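Local coordinates for putative uncharacterized protein (Aeropyrum pernix, PDB 3P1Z) that is of unknown function but probably binds nucleic acid and may act as a tRNA-intron lyase, cutting introns from precursor tRNA, at residues A[118-123]-A[147-152]. Numbering follows the deposited sequence.
Sequences EVLVLS and PIVAIV
V119 and I148 meet side by side on two parallel strands, 118-123 and 147-152, of the mixed sheet in the domain assigned to the tRNA-intron endonuclease catalytic family. Helix 130-142 lies in the connection between them, a beta-alpha-beta crossover. The backbone ladder pairs each residue with its counterpart, E118 with P147 through S123 with V152, and the short segments are twisted by 27°. Its bonds run alternately in the two directions: A150 N gives a nearly straight bond of 2.8 Å to L120 O, and A150 O in turn receives L122 N at 3.0 Å. On the face of V119, V121 and A150, V119 splits its two methyls. CG2 lies 3.7 Å from I148 CB, while CG1, turned anti to the backbone N (chi1 -172°), reaches on to A150 CB at 3.6 Å. An alanine in place of V119 would probably leave A150 CB without its methyl neighbour and open a gap beside I148 CB. V121 and A150 both lie against V88 of helix 83-95, which packs on this face. The other face carries L120, L122, V149 and I151; here L122 crosses V149 at about a right angle, and its CD1 also lies near I151 CG1. Helix 130-142 packs over the beginning of this face, W136 against L120 and S137 against P147, whereas L122 and I151 pack on apolar side chains of another chain. At the two ends of 118-123, E118 forms a salt bridge with R104 and S123 OG a hydrogen bond with D84. With CG of L122 beside its own backbone N (chi1 -52°), CD1 comes to 3.5 Å from V149 CG2.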
ATOM      1  N   GLU A 118       5.703  -1.484 -25.883  1.00 49.29           N
ATOM      2  CA  GLU A 118       5.175  -2.801 -25.578  1.00 51.53           C
ATOM      3  C   GLU A 118       4.358  -2.727 -24.304  1.00 53.42           C
ATOM      4  O   GLU A 118       4.894  -2.432 -23.237  1.00 56.39           O
ATOM      5  CB  GLU A 118       6.316  -3.807 -25.421  1.00 48.55           C
ATOM      6  CG  GLU A 118       5.895  -5.162 -24.902  1.00 49.13           C
ATOM      7  CD  GLU A 118       7.043  -6.154 -24.892  1.00 62.12           C
ATOM      8  OE1 GLU A 118       7.206  -6.871 -23.879  1.00 65.29           O
ATOM      9  OE2 GLU A 118       7.796  -6.207 -25.893  1.00 63.53           O
ATOM     10  N   VAL A 119       3.061  -2.989 -24.404  1.00 46.36           N
ATOM     11  CA  VAL A 119       2.184  -2.837 -23.249  1.00 47.20           C
ATOM     12  C   VAL A 119       1.751  -4.176 -22.695  1.00 49.37           C
ATOM     13  O   VAL A 119       1.201  -5.005 -23.410  1.00 53.66           O
ATOM     14  CB  VAL A 119       0.933  -1.973 -23.541  1.00 46.24           C
ATOM     15  CG1 VAL A 119       0.155  -1.697 -22.245  1.00 41.85           C
ATOM     16  CG2 VAL A 119       1.310  -0.664 -24.231  1.00 38.22           C
ATOM     17  N   LEU A 120       1.990  -4.376 -21.405  1.00 47.13           N
ATOM     18  CA  LEU A 120       1.532  -5.577 -20.741  1.00 45.58           C
ATOM     19  C   LEU A 120       0.245  -5.228 -20.043  1.00 47.44           C
ATOM     20  O   LEU A 120       0.185  -4.223 -19.337  1.00 49.99           O
ATOM     21  CB  LEU A 120       2.572  -6.051 -19.739  1.00 49.58           C
ATOM     22  CG  LEU A 120       2.237  -7.290 -18.917  1.00 52.00           C
ATOM     23  CD1 LEU A 120       2.222  -8.527 -19.787  1.00 53.75           C
ATOM     24  CD2 LEU A 120       3.251  -7.455 -17.809  1.00 52.58           C
ATOM     25  N   VAL A 121      -0.785  -6.046 -20.262  1.00 44.86           N
ATOM     26  CA  VAL A 121      -2.106  -5.831 -19.671  1.00 40.95           C
ATOM     27  C   VAL A 121      -2.261  -6.700 -18.437  1.00 38.26           C
ATOM     28  O   VAL A 121      -2.120  -7.907 -18.513  1.00 39.47           O
ATOM     29  CB  VAL A 121      -3.246  -6.170 -20.662  1.00 42.26           C
ATOM     30  CG1 VAL A 121      -4.609  -5.783 -20.091  1.00 36.39           C
ATOM     31  CG2 VAL A 121      -3.025  -5.481 -21.992  1.00 48.79           C
ATOM     32  N   LEU A 122      -2.548  -6.072 -17.302  1.00 38.92           N
ATOM     33  CA  LEU A 122      -2.745  -6.788 -16.047  1.00 40.69           C
ATOM     34  C   LEU A 122      -4.088  -6.414 -15.450  1.00 37.72           C
ATOM     35  O   LEU A 122      -4.558  -5.302 -15.647  1.00 41.94           O
ATOM     36  CB  LEU A 122      -1.632  -6.438 -15.056  1.00 40.56           C
ATOM     37  CG  LEU A 122      -0.200  -6.593 -15.570  1.00 42.00           C
ATOM     38  CD1 LEU A 122       0.766  -5.837 -14.667  1.00 44.36           C
ATOM     39  CD2 LEU A 122       0.160  -8.050 -15.657  1.00 34.66           C
ATOM     40  N   SER A 123      -4.683  -7.340 -14.704  1.00 35.16           N
ATOM     41  CA  SER A 123      -6.046  -7.194 -14.195  1.00 36.59           C
ATOM     42  C   SER A 123      -6.177  -7.448 -12.683  1.00 42.40           C
ATOM     43  O   SER A 123      -5.971  -8.564 -12.210  1.00 48.61           O
ATOM     44  CB  SER A 123      -6.979  -8.169 -14.930  1.00 40.81           C
ATOM     45  OG  SER A 123      -6.571  -8.366 -16.278  1.00 43.83           O
ATOM     46  N   PRO A 147       9.042  -0.366 -22.091  1.00 47.02           N
ATOM     47  CA  PRO A 147       8.185  -1.254 -21.306  1.00 50.26           C
ATOM     48  C   PRO A 147       6.959  -0.537 -20.722  1.00 53.94           C
ATOM     49  O   PRO A 147       7.087   0.271 -19.806  1.00 52.55           O
ATOM     50  CB  PRO A 147       9.112  -1.721 -20.167  1.00 49.97           C
ATOM     51  CG  PRO A 147      10.449  -1.049 -20.408  1.00 54.33           C
ATOM     52  CD  PRO A 147      10.185   0.107 -21.299  1.00 54.38           C
ATOM     53  N   ILE A 148       5.773  -0.829 -21.234  1.00 52.82           N
ATOM     54  CA  ILE A 148       4.585  -0.195 -20.676  1.00 49.07           C
ATOM     55  C   ILE A 148       3.741  -1.196 -19.906  1.00 47.94           C
ATOM     56  O   ILE A 148       3.691  -2.376 -20.247  1.00 48.45           O
ATOM     57  CB  ILE A 148       3.773   0.560 -21.748  1.00 47.74           C
ATOM     58  CG1 ILE A 148       4.654   1.635 -22.399  1.00 46.70           C
ATOM     59  CG2 ILE A 148       2.513   1.185 -21.153  1.00 42.68           C
ATOM     60  CD1 ILE A 148       5.089   2.732 -21.453  1.00 46.58           C
ATOM     61  N   VAL A 149       3.112  -0.720 -18.838  1.00 47.44           N
ATOM     62  CA  VAL A 149       2.205  -1.548 -18.052  1.00 44.03           C
ATOM     63  C   VAL A 149       0.834  -0.868 -17.970  1.00 42.24           C
ATOM     64  O   VAL A 149       0.708   0.307 -17.610  1.00 37.83           O
ATOM     65  CB  VAL A 149       2.792  -1.873 -16.652  1.00 38.91           C
ATOM     66  CG1 VAL A 149       2.177  -0.990 -15.577  1.00 51.11           C
ATOM     67  CG2 VAL A 149       2.594  -3.320 -16.313  1.00 38.57           C
ATOM     68  N   ALA A 150      -0.196  -1.605 -18.354  1.00 43.11           N
ATOM     69  CA  ALA A 150      -1.555  -1.089 -18.263  1.00 46.32           C
ATOM     70  C   ALA A 150      -2.363  -1.913 -17.269  1.00 46.26           C
ATOM     71  O   ALA A 150      -2.594  -3.110 -17.462  1.00 45.29           O
ATOM     72  CB  ALA A 150      -2.232  -1.060 -19.636  1.00 40.10           C
ATOM     73  N   ILE A 151      -2.771  -1.266 -16.191  1.00 40.01           N
ATOM     74  CA  ILE A 151      -3.555  -1.940 -15.183  1.00 40.40           C
ATOM     75  C   ILE A 151      -5.007  -1.545 -15.276  1.00 42.08           C
ATOM     76  O   ILE A 151      -5.360  -0.373 -15.246  1.00 49.51           O
ATOM     77  CB  ILE A 151      -3.019  -1.661 -13.786  1.00 40.89           C
ATOM     78  CG1 ILE A 151      -1.576  -2.160 -13.715  1.00 42.12           C
ATOM     79  CG2 ILE A 151      -3.898  -2.340 -12.728  1.00 38.82           C
ATOM     80  CD1 ILE A 151      -0.626  -1.177 -13.141  1.00 49.63           C
ATOM     81  N   VAL A 152      -5.847  -2.553 -15.401  1.00 38.36           N
ATOM     82  CA  VAL A 152      -7.263  -2.340 -15.467  1.00 41.11           C
ATOM     83  C   VAL A 152      -7.801  -2.801 -14.143  1.00 35.34           C
ATOM     84  O   VAL A 152      -7.723  -3.973 -13.825  1.00 37.43           O
ATOM     85  CB  VAL A 152      -7.879  -3.174 -16.613  1.00 36.56           C
ATOM     86  CG1 VAL A 152      -9.368  -2.851 -16.781  1.00 35.52           C
ATOM     87  CG2 VAL A 152      -7.111  -2.927 -17.902  1.00 36.16           C
TER